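Local atomic coordinates of beta subunit of photoactivated adenylyl cyclase (Beggiatoa sp. PS, PDB entry 5M2A), a protein that probably senses blue light through a flavin-binding BLUF domain and responds by making cyclic AMP in its adenylyl cyclase domain. Residues K230-H235 / N240-L245; T188-A193 / I219-D224; L244-I249 / K334-L339. All blocks are in the same frame, centred on the assembly; numbering follows the deposited sequence.

Contact 1. Residues K230-H235 / N240-L245; sequences KQLRHH and NPLHLL
The guanidinium of Arg233 meets Leu245 at its edge: NH1 gives a hydrogen bond to Leu245 O at 2.8 Å, with the acceptor close to the guanidinium plane. One face of the group lies against the backbone of its own helix, where Lys230 CA sits 3.5 Å above the plane toward the rim, and the opposite face turns to the ring of Tyr246 in a cation-pi contact. NH2 finds another partner in the hydroxyl of Tyr335, so two edge bonds and two covered faces limit the rotation of the group. The His243 ring is likewise used edge-on; its ND1 donates to Arg233 O at 2.7 Å in a nearly straight bond (167°), the oxygen lying almost in the ring plane. One arginine thus holds the returning chain with both its backbone and its side chain; the latter runs CD past Leu245 O at 3.3 Å and then bends at chi3 (-61°), turning the guanidinium so that NH1 reaches the same oxygen. Here helix 215-235 of the cyclase domain gives way to strand 247-258 through a loop that contains a short 3-10 segment, 241-243. An Asx turn starts that segment, with Leu242 N bonded to Asn240 OD1 at 3.0 Å. On the apolar side, Leu232 CD2 packs against Leu242 CD2 at 4.1 Å and Leu245 CD2 at 4.3 Å, and Arg182 of helix 173-193 borders both Leu232 and Leu242.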
ATOM      1  N   LYS A 230     -12.562  23.412  -7.893  1.00 18.69           N
ATOM      2  CA  LYS A 230     -13.466  24.518  -8.196  1.00 21.75           C
ATOM      3  C   LYS A 230     -13.950  24.439  -9.638  1.00 21.36           C
ATOM      4  O   LYS A 230     -15.137  24.631  -9.918  1.00 21.09           O
ATOM      5  CB  LYS A 230     -12.771  25.857  -7.930  1.00 20.52           C
ATOM      6  CG  LYS A 230     -13.684  27.069  -8.092  1.00 24.00           C
ATOM      7  CD  LYS A 230     -12.913  28.353  -7.828  1.00 32.47           C
ATOM      8  CE  LYS A 230     -13.752  29.581  -8.125  1.00 42.02           C
ATOM      9  NZ  LYS A 230     -12.960  30.820  -7.885  1.00 48.04           N
ATOM     10  N   GLN A 231     -13.041  24.143 -10.573  1.00 20.78           N
ATOM     11  CA  GLN A 231     -13.461  23.933 -11.962  1.00 22.47           C
ATOM     12  C   GLN A 231     -14.480  22.804 -12.066  1.00 20.04           C
ATOM     13  O   GLN A 231     -15.496  22.932 -12.758  1.00 21.27           O
ATOM     14  CB  GLN A 231     -12.252  23.629 -12.849  1.00 23.72           C
ATOM     15  CG  GLN A 231     -11.346  24.816 -13.093  1.00 29.53           C
ATOM     16  CD  GLN A 231     -10.214  24.490 -14.051  1.00 43.85           C
ATOM     17  OE1 GLN A 231     -10.423  23.864 -15.091  1.00 49.47           O
ATOM     18  NE2 GLN A 231      -9.003  24.907 -13.695  1.00 41.38           N
ATOM     19  N   LEU A 232     -14.213  21.681 -11.393  1.00 19.10           N
ATOM     20  CA  LEU A 232     -15.077  20.510 -11.499  1.00 17.74           C
ATOM     21  C   LEU A 232     -16.474  20.801 -10.965  1.00 17.54           C
ATOM     22  O   LEU A 232     -17.478  20.394 -11.568  1.00 18.44           O
ATOM     23  CB  LEU A 232     -14.428  19.337 -10.745  1.00 19.82           C
ATOM     24  CG  LEU A 232     -15.187  18.011 -10.772  1.00 23.02           C
ATOM     25  CD1 LEU A 232     -15.287  17.478 -12.195  1.00 27.77           C
ATOM     26  CD2 LEU A 232     -14.493  17.021  -9.855  1.00 22.20           C
ATOM     27  N   ARG A 233     -16.569  21.567  -9.872  1.00 20.44           N
ATOM     28  CA  ARG A 233     -17.893  21.844  -9.295  1.00 20.04           C
ATOM     29  C   ARG A 233     -18.826  22.573 -10.256  1.00 22.81           C
ATOM     30  O   ARG A 233     -20.042  22.330 -10.244  1.00 23.15           O
ATOM     31  CB  ARG A 233     -17.757  22.652  -8.010  1.00 21.20           C
ATOM     32  CG  ARG A 233     -17.133  21.868  -6.869  1.00 20.30           C
ATOM     33  CD  ARG A 233     -17.424  22.551  -5.533  1.00 22.27           C
ATOM     34  NE  ARG A 233     -16.863  23.898  -5.469  1.00 25.28           N
ATOM     35  CZ  ARG A 233     -15.592  24.161  -5.156  1.00 22.74           C
ATOM     36  NH1 ARG A 233     -14.744  23.175  -4.897  1.00 21.04           N
ATOM     37  NH2 ARG A 233     -15.159  25.419  -5.099  1.00 24.94           N
ATOM     38  N   HIS A 234     -18.315  23.482 -11.077  1.00 23.48           N
ATOM     39  CA  HIS A 234     -19.222  24.135 -12.013  1.00 24.26           C
ATOM     40  C   HIS A 234     -19.226  23.476 -13.389  1.00 22.23           C
ATOM     41  O   HIS A 234     -19.929  23.952 -14.284  1.00 26.95           O
ATOM     42  CB  HIS A 234     -18.921  25.639 -12.126  1.00 25.46           C
ATOM     43  CG  HIS A 234     -17.588  25.963 -12.726  1.00 28.34           C
ATOM     44  ND1 HIS A 234     -17.324  25.835 -14.071  1.00 37.37           N
ATOM     45  CD2 HIS A 234     -16.458  26.453 -12.166  1.00 30.42           C
ATOM     46  CE1 HIS A 234     -16.079  26.205 -14.311  1.00 35.66           C
ATOM     47  NE2 HIS A 234     -15.533  26.591 -13.172  1.00 34.58           N
ATOM     48  N   HIS A 235     -18.469  22.390 -13.568  1.00 24.30           N
ATOM     49  CA  HIS A 235     -18.512  21.638 -14.813  0.51 23.44           C
ATOM     50  C   HIS A 235     -19.683  20.660 -14.846  1.00 25.93           C
ATOM     51  O   HIS A 235     -20.228  20.393 -15.920  1.00 30.71           O
ATOM     52  CB  HIS A 235     -17.188  20.887 -14.988  0.51 21.97           C
ATOM     53  CG  HIS A 235     -16.966  20.346 -16.365  0.51 23.13           C
ATOM     54  ND1 HIS A 235     -17.178  19.024 -16.691  0.51 25.64           N
ATOM     55  CD2 HIS A 235     -16.524  20.946 -17.497  0.51 25.19           C
ATOM     56  CE1 HIS A 235     -16.891  18.836 -17.968  0.51 26.35           C
ATOM     57  NE2 HIS A 235     -16.492  19.988 -18.479  0.51 25.28           N
ATOM     58  N   ASN A 240     -25.117  15.971  -9.634  1.00 29.52           N
ATOM     59  CA  ASN A 240     -23.854  15.246  -9.551  1.00 21.76           C
ATOM     60  C   ASN A 240     -23.203  15.554  -8.209  1.00 21.82           C
ATOM     61  O   ASN A 240     -22.982  16.735  -7.898  1.00 23.99           O
ATOM     62  CB  ASN A 240     -22.921  15.655 -10.678  1.00 27.38           C
ATOM     63  CG  ASN A 240     -21.757  14.686 -10.867  1.00 26.93           C
ATOM     64  OD1 ASN A 240     -21.163  14.196  -9.898  1.00 23.96           O
ATOM     65  ND2 ASN A 240     -21.429  14.405 -12.124  1.00 26.04           N
ATOM     66  N   PRO A 241     -22.868  14.552  -7.403  1.00 22.40           N
ATOM     67  CA  PRO A 241     -22.219  14.840  -6.113  1.00 19.37           C
ATOM     68  C   PRO A 241     -20.896  15.576  -6.247  1.00 18.26           C
ATOM     69  O   PRO A 241     -20.481  16.274  -5.310  1.00 20.46           O
ATOM     70  CB  PRO A 241     -22.033  13.442  -5.502  1.00 25.01           C
ATOM     71  CG  PRO A 241     -23.086  12.605  -6.154  1.00 26.42           C
ATOM     72  CD  PRO A 241     -23.165  13.119  -7.565  1.00 24.03           C
ATOM     73  N   LEU A 242     -20.214  15.449  -7.387  1.00 18.74           N
ATOM     74  CA  LEU A 242     -18.998  16.234  -7.606  1.00 18.65           C
ATOM     75  C   LEU A 242     -19.247  17.738  -7.509  1.00 17.75           C
ATOM     76  O   LEU A 242     -18.297  18.500  -7.285  1.00 19.22           O
ATOM     77  CB  LEU A 242     -18.400  15.905  -8.969  1.00 19.12           C
ATOM     78  CG  LEU A 242     -17.898  14.466  -9.071  1.00 19.37           C
ATOM     79  CD1 LEU A 242     -17.426  14.151 -10.502  1.00 18.17           C
ATOM     80  CD2 LEU A 242     -16.788  14.211  -8.034  1.00 20.95           C
ATOM     81  N   HIS A 243     -20.497  18.179  -7.647  1.00 18.80           N
ATOM     82  CA  HIS A 243     -20.829  19.591  -7.480  1.00 19.62           C
ATOM     83  C   HIS A 243     -20.576  20.072  -6.057  1.00 25.06           C
ATOM     84  O   HIS A 243     -20.580  21.285  -5.814  1.00 23.62           O
ATOM     85  CB  HIS A 243     -22.291  19.832  -7.866  1.00 27.06           C
ATOM     86  CG  HIS A 243     -22.722  21.261  -7.754  1.00 40.39           C
ATOM     87  ND1 HIS A 243     -22.081  22.284  -8.421  1.00 43.98           N
ATOM     88  CD2 HIS A 243     -23.719  21.842  -7.043  1.00 45.75           C
ATOM     89  CE1 HIS A 243     -22.668  23.433  -8.131  1.00 48.92           C
ATOM     90  NE2 HIS A 243     -23.665  23.192  -7.297  1.00 50.46           N
ATOM     91  N   LEU A 244     -20.353  19.143  -5.122  1.00 22.74           N
ATOM     92  CA  LEU A 244     -20.256  19.448  -3.699  1.00 24.90           C
ATOM     93  C   LEU A 244     -18.876  19.169  -3.137  1.00 20.75           C
ATOM     94  O   LEU A 244     -18.738  19.061  -1.914  1.00 20.10           O
ATOM     95  CB  LEU A 244     -21.273  18.635  -2.896  1.00 25.74           C
ATOM     96  CG  LEU A 244     -22.739  19.012  -2.705  1.00 33.71           C
ATOM     97  CD1 LEU A 244     -23.229  20.108  -3.632  1.00 33.88           C
ATOM     98  CD2 LEU A 244     -23.567  17.750  -2.825  1.00 28.00           C
ATOM     99  N   LEU A 245     -17.856  19.031  -3.997  1.00 21.92           N
ATOM    100  CA  LEU A 245     -16.541  18.540  -3.593  1.00 18.00           C
ATOM    101  C   LEU A 245     -15.579  19.707  -3.353  1.00 21.72           C
ATOM    102  O   LEU A 245     -15.216  20.437  -4.288  1.00 19.53           O
ATOM    103  CB  LEU A 245     -15.994  17.563  -4.641  1.00 18.42           C
ATOM    104  CG  LEU A 245     -14.571  17.007  -4.477  1.00 19.08           C
ATOM    105  CD1 LEU A 245     -14.401  16.260  -3.164  1.00 17.96           C
ATOM    106  CD2 LEU A 245     -14.212  16.097  -5.666  1.00 20.28           C
TER

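Contact 2. Residues T188-A193 / I219-D224; sequences TRIISA and IRTSLD
Ile190 and Ile191 bring neighbouring side chains of one helix against Thr221 and Asp224 of another, a small example of packing carried by a few methyl and methylene groups. The segment axes come within 9.3 Å and run nearly antiparallel, at 157°. The close part lies on the inner side, where Ile191 CG1 touches Thr221 CG2 at 3.7 Å. In Thr221, chi1 of -70° sets OG1 beside the backbone N, where it bonds back to Ala217 O, and leaves the CG2 methyl anti to that N and facing Ile191; the polar end is thereby satisfied locally and the apolar branch is given to the contact. Next to it, Ile190 CG2 rests 3.8 Å from Thr221 O and equally near Asp224 CB, and Ile190 CD1 extends past them to 3.9 Å from Asp224 O. The isoleucine thus lies over the backbone of the partner helix as well as its side chains.

Toward solvent the fit slackens. Asp224 contributes its CB to the packing, whereas its carboxylate serves Tyr194, whose hydroxyl bonds to OD2. The exposed Arg189 reaches Glu228, farther along the partner helix, in a salt bridge. Beneath the inner side lie Val206 and Ala208, which meet Ile191, and Phe210, which meets Thr221. Two near-antiparallel helices laid together on a sheet, joined through the hairpin 197-202/205-211, belong to the ferredoxin-like core of class III nucleotidyl cyclase domains.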
ATOM      1  N   THR A 188      -3.649  12.650  -6.851  1.00 16.32           N
ATOM      2  CA  THR A 188      -2.474  11.863  -7.217  1.00 20.01           C
ATOM      3  C   THR A 188      -1.804  12.400  -8.479  1.00 20.99           C
ATOM      4  O   THR A 188      -0.566  12.486  -8.560  1.00 19.41           O
ATOM      5  CB  THR A 188      -2.885  10.404  -7.412  1.00 19.11           C
ATOM      6  OG1 THR A 188      -3.417   9.911  -6.191  1.00 18.32           O
ATOM      7  CG2 THR A 188      -1.676   9.552  -7.805  1.00 18.63           C
ATOM      8  N   ARG A 189      -2.600  12.736  -9.496  1.00 18.16           N
ATOM      9  CA  ARG A 189      -2.022  13.250 -10.732  1.00 19.51           C
ATOM     10  C   ARG A 189      -1.204  14.506 -10.475  1.00 16.95           C
ATOM     11  O   ARG A 189      -0.071  14.638 -10.955  1.00 18.85           O
ATOM     12  CB  ARG A 189      -3.122  13.520 -11.766  1.00 18.18           C
ATOM     13  CG  ARG A 189      -2.614  14.222 -13.016  1.00 23.72           C
ATOM     14  CD  ARG A 189      -3.686  14.346 -14.095  1.00 28.15           C
ATOM     15  NE  ARG A 189      -5.001  14.656 -13.545  1.00 23.63           N
ATOM     16  CZ  ARG A 189      -5.432  15.886 -13.273  1.00 33.62           C
ATOM     17  NH1 ARG A 189      -4.645  16.945 -13.483  1.00 26.53           N
ATOM     18  NH2 ARG A 189      -6.656  16.057 -12.779  1.00 31.23           N
ATOM     19  N   ILE A 190      -1.756  15.431  -9.697  1.00 17.02           N
ATOM     20  CA  ILE A 190      -1.121  16.728  -9.522  1.00 18.63           C
ATOM     21  C   ILE A 190       0.092  16.610  -8.611  1.00 16.71           C
ATOM     22  O   ILE A 190       1.149  17.164  -8.914  1.00 18.46           O
ATOM     23  CB  ILE A 190      -2.141  17.752  -8.998  1.00 18.55           C
ATOM     24  CG1 ILE A 190      -3.202  17.992 -10.090  1.00 17.76           C
ATOM     25  CG2 ILE A 190      -1.457  19.065  -8.612  1.00 18.58           C
ATOM     26  CD1 ILE A 190      -4.373  18.867  -9.646  1.00 19.83           C
ATOM     27  N   ILE A 191      -0.049  15.896  -7.487  1.00 16.93           N
ATOM     28  CA  ILE A 191       1.094  15.642  -6.603  1.00 14.69           C
ATOM     29  C   ILE A 191       2.250  15.063  -7.410  1.00 14.59           C
ATOM     30  O   ILE A 191       3.402  15.497  -7.292  1.00 17.27           O
ATOM     31  CB  ILE A 191       0.684  14.689  -5.464  1.00 15.23           C
ATOM     32  CG1 ILE A 191      -0.284  15.388  -4.504  1.00 15.86           C
ATOM     33  CG2 ILE A 191       1.943  14.143  -4.723  1.00 15.22           C
ATOM     34  CD1 ILE A 191      -0.988  14.447  -3.527  1.00 16.29           C
ATOM     35  N   SER A 192       1.955  14.055  -8.240  1.00 15.86           N
ATOM     36  CA  SER A 192       3.005  13.365  -8.987  1.00 16.96           C
ATOM     37  C   SER A 192       3.586  14.246 -10.088  1.00 23.71           C
ATOM     38  O   SER A 192       4.777  14.144 -10.412  1.00 21.47           O
ATOM     39  CB  SER A 192       2.449  12.064  -9.577  1.00 25.12           C
ATOM     40  OG  SER A 192       1.925  11.240  -8.543  1.00 29.59           O
ATOM     41  N   ALA A 193       2.762  15.117 -10.675  1.00 22.91           N
ATOM     42  CA  ALA A 193       3.267  16.047 -11.682  1.00 24.37           C
ATOM     43  C   ALA A 193       4.284  17.013 -11.092  1.00 24.39           C
ATOM     44  O   ALA A 193       5.224  17.424 -11.784  1.00 21.89           O
ATOM     45  CB  ALA A 193       2.114  16.828 -12.308  1.00 25.61           C
ATOM     46  N   ILE A 219       3.177  24.032  -2.402  1.00 18.49           N
ATOM     47  CA  ILE A 219       2.128  25.051  -2.376  0.53 17.49           C
ATOM     48  C   ILE A 219       1.350  25.035  -3.688  1.00 17.83           C
ATOM     49  O   ILE A 219       0.116  25.070  -3.701  1.00 16.08           O
ATOM     50  CB  ILE A 219       2.741  26.437  -2.106  0.53 21.02           C
ATOM     51  CG1 ILE A 219       3.497  26.435  -0.776  0.53 19.82           C
ATOM     52  CG2 ILE A 219       1.668  27.529  -2.156  0.53 19.79           C
ATOM     53  CD1 ILE A 219       2.612  26.227   0.411  0.53 22.31           C
ATOM     54  N   ARG A 220       2.074  24.995  -4.811  1.00 16.17           N
ATOM     55  CA  ARG A 220       1.428  24.968  -6.128  1.00 17.33           C
ATOM     56  C   ARG A 220       0.559  23.727  -6.298  1.00 18.61           C
ATOM     57  O   ARG A 220      -0.539  23.797  -6.871  1.00 20.20           O
ATOM     58  CB  ARG A 220       2.493  25.033  -7.229  1.00 19.23           C
ATOM     59  CG  ARG A 220       3.224  26.339  -7.255  1.00 16.30           C
ATOM     60  CD  ARG A 220       4.387  26.353  -8.246  1.00 17.40           C
ATOM     61  NE  ARG A 220       4.969  27.693  -8.264  1.00 22.23           N
ATOM     62  CZ  ARG A 220       6.268  27.939  -8.396  1.00 24.16           C
ATOM     63  NH1 ARG A 220       7.114  26.930  -8.516  1.00 24.37           N
ATOM     64  NH2 ARG A 220       6.723  29.185  -8.402  1.00 22.81           N
ATOM     65  N   THR A 221       1.057  22.574  -5.857  1.00 20.36           N
ATOM     66  CA  THR A 221       0.235  21.373  -5.825  1.00 19.07           C
ATOM     67  C   THR A 221      -1.091  21.640  -5.128  1.00 17.85           C
ATOM     68  O   THR A 221      -2.168  21.338  -5.659  1.00 16.49           O
ATOM     69  CB  THR A 221       0.990  20.265  -5.097  1.00 18.96           C
ATOM     70  OG1 THR A 221       2.085  19.823  -5.905  1.00 17.65           O
ATOM     71  CG2 THR A 221       0.061  19.097  -4.814  1.00 20.09           C
ATOM     72  N   SER A 222      -1.017  22.190  -3.919  1.00 15.44           N
ATOM     73  CA  SER A 222      -2.216  22.427  -3.122  1.00 15.45           C
ATOM     74  C   SER A 222      -3.176  23.372  -3.832  1.00 14.44           C
ATOM     75  O   SER A 222      -4.393  23.144  -3.857  1.00 16.94           O
ATOM     76  CB  SER A 222      -1.805  22.992  -1.759  1.00 19.12           C
ATOM     77  OG  SER A 222      -0.892  22.102  -1.130  1.00 17.25           O
ATOM     78  N   LEU A 223      -2.657  24.482  -4.363  1.00 16.44           N
ATOM     79  CA  LEU A 223      -3.527  25.431  -5.059  1.00 17.65           C
ATOM     80  C   LEU A 223      -4.107  24.824  -6.328  1.00 18.47           C
ATOM     81  O   LEU A 223      -5.267  25.074  -6.674  1.00 17.80           O
ATOM     82  CB  LEU A 223      -2.751  26.706  -5.388  1.00 15.71           C
ATOM     83  CG  LEU A 223      -2.185  27.407  -4.159  1.00 21.05           C
ATOM     84  CD1 LEU A 223      -1.226  28.522  -4.588  1.00 20.18           C
ATOM     85  CD2 LEU A 223      -3.320  27.957  -3.305  1.00 17.61           C
ATOM     86  N   ASP A 224      -3.311  24.032  -7.040  1.00 18.40           N
ATOM     87  CA  ASP A 224      -3.814  23.395  -8.253  1.00 18.08           C
ATOM     88  C   ASP A 224      -4.931  22.413  -7.938  1.00 18.77           C
ATOM     89  O   ASP A 224      -5.915  22.321  -8.689  1.00 18.26           O
ATOM     90  CB  ASP A 224      -2.675  22.690  -9.000  1.00 16.62           C
ATOM     91  CG  ASP A 224      -1.807  23.658  -9.792  1.00 28.14           C
ATOM     92  OD1 ASP A 224      -2.024  24.886  -9.677  1.00 23.59           O
ATOM     93  OD2 ASP A 224      -0.908  23.191 -10.530  1.00 25.52           O
TER

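Contact 3. Residues L244-I249 / K334-L339; sequences LLYTGI and KYYDTL
Tyr246 and Tyr336 form an edge-to-face aromatic pair, with ring centroids 5.1 Å apart and planes at 70°. The CD2-CE2 side of Tyr246 approaches one face of Tyr336, CD2 coming to 3.8 Å from Tyr336 CZ. Lys334 CB lies over the centre of the opposite face, so the Tyr336 ring is sandwiched between an aromatic edge and an aliphatic carbon. Its chi1 of 54° sets CG between the backbone N and the carbonyl carbon, folding the ring back over the chain that precedes it.

Water supplies the polar links. One molecule joins Tyr246 OH, at 2.8 Å, to Tyr335 OH; a second donates to Thr247 O at 2.7 Å and is hydrogen-bonded to Tyr336 OH. The hydroxyls of all three tyrosines are thus tied into bridges that span the contact.

Within 334-339, Lys334 NZ donates to Thr338 OG1 at 2.7 Å and also bonds Thr286 O and Leu289 O, while Asp337 caps the N terminus of helix 338-349 through Gln340 N. Ile341 of that helix packs on both paired tyrosines. Strand 247-258 in turn pairs antiparallel with strand 150-161, with Gly248 backbone-bonded to Asp160, a residue of the magnesium site.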
ATOM      1  N   LEU A 244     -20.353  19.143  -5.122  1.00 22.74           N
ATOM      2  CA  LEU A 244     -20.256  19.448  -3.699  1.00 24.90           C
ATOM      3  C   LEU A 244     -18.876  19.169  -3.137  1.00 20.75           C
ATOM      4  O   LEU A 244     -18.738  19.061  -1.914  1.00 20.10           O
ATOM      5  CB  LEU A 244     -21.273  18.635  -2.896  1.00 25.74           C
ATOM      6  CG  LEU A 244     -22.739  19.012  -2.705  1.00 33.71           C
ATOM      7  CD1 LEU A 244     -23.229  20.108  -3.632  1.00 33.88           C
ATOM      8  CD2 LEU A 244     -23.567  17.750  -2.825  1.00 28.00           C
ATOM      9  N   LEU A 245     -17.856  19.031  -3.997  1.00 21.92           N
ATOM     10  CA  LEU A 245     -16.541  18.540  -3.593  1.00 18.00           C
ATOM     11  C   LEU A 245     -15.579  19.707  -3.353  1.00 21.72           C
ATOM     12  O   LEU A 245     -15.216  20.437  -4.288  1.00 19.53           O
ATOM     13  CB  LEU A 245     -15.994  17.563  -4.641  1.00 18.42           C
ATOM     14  CG  LEU A 245     -14.571  17.007  -4.477  1.00 19.08           C
ATOM     15  CD1 LEU A 245     -14.401  16.260  -3.164  1.00 17.96           C
ATOM     16  CD2 LEU A 245     -14.212  16.097  -5.666  1.00 20.28           C
ATOM     17  N   TYR A 246     -15.164  19.854  -2.092  1.00 17.87           N
ATOM     18  CA  TYR A 246     -14.185  20.819  -1.622  1.00 18.47           C
ATOM     19  C   TYR A 246     -13.101  20.100  -0.831  1.00 17.50           C
ATOM     20  O   TYR A 246     -13.313  19.012  -0.287  1.00 17.61           O
ATOM     21  CB  TYR A 246     -14.814  21.875  -0.707  1.00 20.53           C
ATOM     22  CG  TYR A 246     -15.955  22.641  -1.307  1.00 20.52           C
ATOM     23  CD1 TYR A 246     -17.197  22.048  -1.485  1.00 18.18           C
ATOM     24  CD2 TYR A 246     -15.807  23.983  -1.646  1.00 25.17           C
ATOM     25  CE1 TYR A 246     -18.254  22.751  -2.014  1.00 18.79           C
ATOM     26  CE2 TYR A 246     -16.863  24.697  -2.174  1.00 23.74           C
ATOM     27  CZ  TYR A 246     -18.078  24.076  -2.360  1.00 29.63           C
ATOM     28  OH  TYR A 246     -19.121  24.795  -2.886  1.00 28.88           O
ATOM     29  N   THR A 247     -11.939  20.729  -0.728  1.00 16.43           N
ATOM     30  CA  THR A 247     -10.850  20.113   0.011  1.00 18.18           C
ATOM     31  C   THR A 247     -10.262  21.111   0.998  1.00 21.31           C
ATOM     32  O   THR A 247     -10.433  22.325   0.868  1.00 20.29           O
ATOM     33  CB  THR A 247      -9.763  19.579  -0.947  1.00 17.19           C
ATOM     34  OG1 THR A 247      -8.842  18.747  -0.227  1.00 16.60           O
ATOM     35  CG2 THR A 247      -9.012  20.710  -1.608  1.00 21.60           C
ATOM     36  N   GLY A 248      -9.619  20.577   2.025  1.00 20.43           N
ATOM     37  CA  GLY A 248      -8.740  21.354   2.896  1.00 15.65           C
ATOM     38  C   GLY A 248      -7.407  20.681   2.894  1.00 17.78           C
ATOM     39  O   GLY A 248      -7.313  19.449   2.777  1.00 17.73           O
ATOM     40  N   ILE A 249      -6.329  21.462   2.989  1.00 16.40           N
ATOM     41  CA  ILE A 249      -4.991  20.904   2.848  1.00 13.96           C
ATOM     42  C   ILE A 249      -4.113  21.432   3.963  1.00 13.80           C
ATOM     43  O   ILE A 249      -4.152  22.626   4.269  1.00 16.08           O
ATOM     44  CB  ILE A 249      -4.377  21.223   1.469  1.00 19.25           C
ATOM     45  CG1 ILE A 249      -5.307  20.685   0.371  1.00 17.29           C
ATOM     46  CG2 ILE A 249      -2.981  20.616   1.341  1.00 15.92           C
ATOM     47  CD1 ILE A 249      -4.944  21.073  -1.051  1.00 18.19           C
ATOM     48  N   LYS A 334     -10.584  31.424   0.739  1.00 24.66           N
ATOM     49  CA  LYS A 334     -11.864  30.846   0.332  1.00 26.55           C
ATOM     50  C   LYS A 334     -12.812  31.938  -0.147  1.00 33.63           C
ATOM     51  O   LYS A 334     -12.995  32.949   0.538  1.00 34.27           O
ATOM     52  CB  LYS A 334     -12.512  30.092   1.497  1.00 24.11           C
ATOM     53  CG  LYS A 334     -11.794  28.797   1.922  1.00 22.25           C
ATOM     54  CD  LYS A 334     -12.384  28.283   3.235  1.00 24.20           C
ATOM     55  CE  LYS A 334     -11.732  26.985   3.713  1.00 23.88           C
ATOM     56  NZ  LYS A 334     -12.083  26.717   5.146  1.00 23.71           N
ATOM     57  N   TYR A 335     -13.408  31.743  -1.325  1.00 34.01           N
ATOM     58  CA  TYR A 335     -14.417  32.685  -1.801  1.00 46.87           C
ATOM     59  C   TYR A 335     -15.775  32.445  -1.156  1.00 47.76           C
ATOM     60  O   TYR A 335     -16.735  33.155  -1.475  1.00 49.24           O
ATOM     61  CB  TYR A 335     -14.540  32.619  -3.331  1.00 46.45           C
ATOM     62  CG  TYR A 335     -15.225  31.377  -3.868  1.00 48.07           C
ATOM     63  CD1 TYR A 335     -14.536  30.174  -3.987  1.00 51.05           C
ATOM     64  CD2 TYR A 335     -16.554  31.411  -4.274  1.00 52.01           C
ATOM     65  CE1 TYR A 335     -15.157  29.037  -4.483  1.00 50.17           C
ATOM     66  CE2 TYR A 335     -17.183  30.281  -4.773  1.00 52.78           C
ATOM     67  CZ  TYR A 335     -16.480  29.096  -4.875  1.00 50.76           C
ATOM     68  OH  TYR A 335     -17.099  27.969  -5.372  1.00 49.06           O
ATOM     69  N   TYR A 336     -15.859  31.475  -0.251  1.00 40.69           N
ATOM     70  CA  TYR A 336     -17.081  31.064   0.416  1.00 35.72           C
ATOM     71  C   TYR A 336     -16.855  31.082   1.923  1.00 36.70           C
ATOM     72  O   TYR A 336     -15.721  31.148   2.408  1.00 35.40           O
ATOM     73  CB  TYR A 336     -17.495  29.658  -0.039  1.00 31.76           C
ATOM     74  CG  TYR A 336     -16.383  28.634   0.138  1.00 29.13           C
ATOM     75  CD1 TYR A 336     -16.222  27.958   1.338  1.00 30.41           C
ATOM     76  CD2 TYR A 336     -15.487  28.365  -0.888  1.00 29.33           C
ATOM     77  CE1 TYR A 336     -15.209  27.038   1.511  1.00 30.30           C
ATOM     78  CE2 TYR A 336     -14.461  27.437  -0.722  1.00 29.60           C
ATOM     79  CZ  TYR A 336     -14.336  26.782   0.482  1.00 30.29           C
ATOM     80  OH  TYR A 336     -13.334  25.862   0.665  1.00 29.33           O
ATOM     81  N   ASP A 337     -17.953  31.007   2.667  1.00 34.03           N
ATOM     82  CA  ASP A 337     -17.912  30.789   4.106  1.00 40.57           C
ATOM     83  C   ASP A 337     -18.072  29.297   4.375  1.00 37.49           C
ATOM     84  O   ASP A 337     -19.037  28.682   3.902  1.00 37.10           O
ATOM     85  CB  ASP A 337     -19.008  31.580   4.818  1.00 42.73           C
ATOM     86  CG  ASP A 337     -19.014  31.340   6.309  1.00 53.34           C
ATOM     87  OD1 ASP A 337     -18.243  32.019   7.021  1.00 63.44           O
ATOM     88  OD2 ASP A 337     -19.780  30.470   6.772  1.00 53.03           O
ATOM     89  N   THR A 338     -17.141  28.724   5.146  1.00 35.93           N
ATOM     90  CA  THR A 338     -17.097  27.269   5.290  1.00 29.30           C
ATOM     91  C   THR A 338     -18.354  26.724   5.957  1.00 32.74           C
ATOM     92  O   THR A 338     -18.912  25.715   5.511  1.00 36.99           O
ATOM     93  CB  THR A 338     -15.849  26.847   6.065  1.00 34.42           C
ATOM     94  OG1 THR A 338     -14.687  27.329   5.384  1.00 37.05           O
ATOM     95  CG2 THR A 338     -15.752  25.326   6.136  1.00 30.50           C
ATOM     96  N   LEU A 339     -18.823  27.374   7.027  1.00 33.98           N
ATOM     97  CA  LEU A 339     -20.056  26.923   7.660  1.00 32.69           C
ATOM     98  C   LEU A 339     -21.226  26.970   6.686  1.00 34.29           C
ATOM     99  O   LEU A 339     -22.036  26.039   6.633  1.00 39.99           O
ATOM    100  CB  LEU A 339     -20.359  27.765   8.897  1.00 39.23           C
ATOM    101  CG  LEU A 339     -21.545  27.260   9.715  1.00 47.67           C
ATOM    102  CD1 LEU A 339     -21.247  25.870  10.254  1.00 48.64           C
ATOM    103  CD2 LEU A 339     -21.868  28.226  10.846  1.00 48.50           C
TER
HETATM  104  O   HOH W   1     -18.978  27.488  -3.709  1.00 56.46           O
HETATM  105  O   HOH W   2     -12.466  23.572   2.110  1.00 34.24           O

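In the fold
Followed from the N terminus, these three contacts close in series along the chain, none nested within or crossing another. Contact 2 comes first, bringing helices 173-193 and 215-235 together after the hairpin 197-202/205-211 that connects them. The second of these helices then runs on to contact 1, about 18 Å away between centres, where it closes the short loop that leads into strand 247-258. Contact 3 opens on the residues that end contact 1, sharing Leu244 and Leu245, and closes a far longer excursion of 84 residues that brings the chain leading into the C-terminal helix 338-349 to the start of that strand. Contacts 1 and 3 touch directly, and Ser222 O meets Ile249 CD1 between contacts 2 and 3.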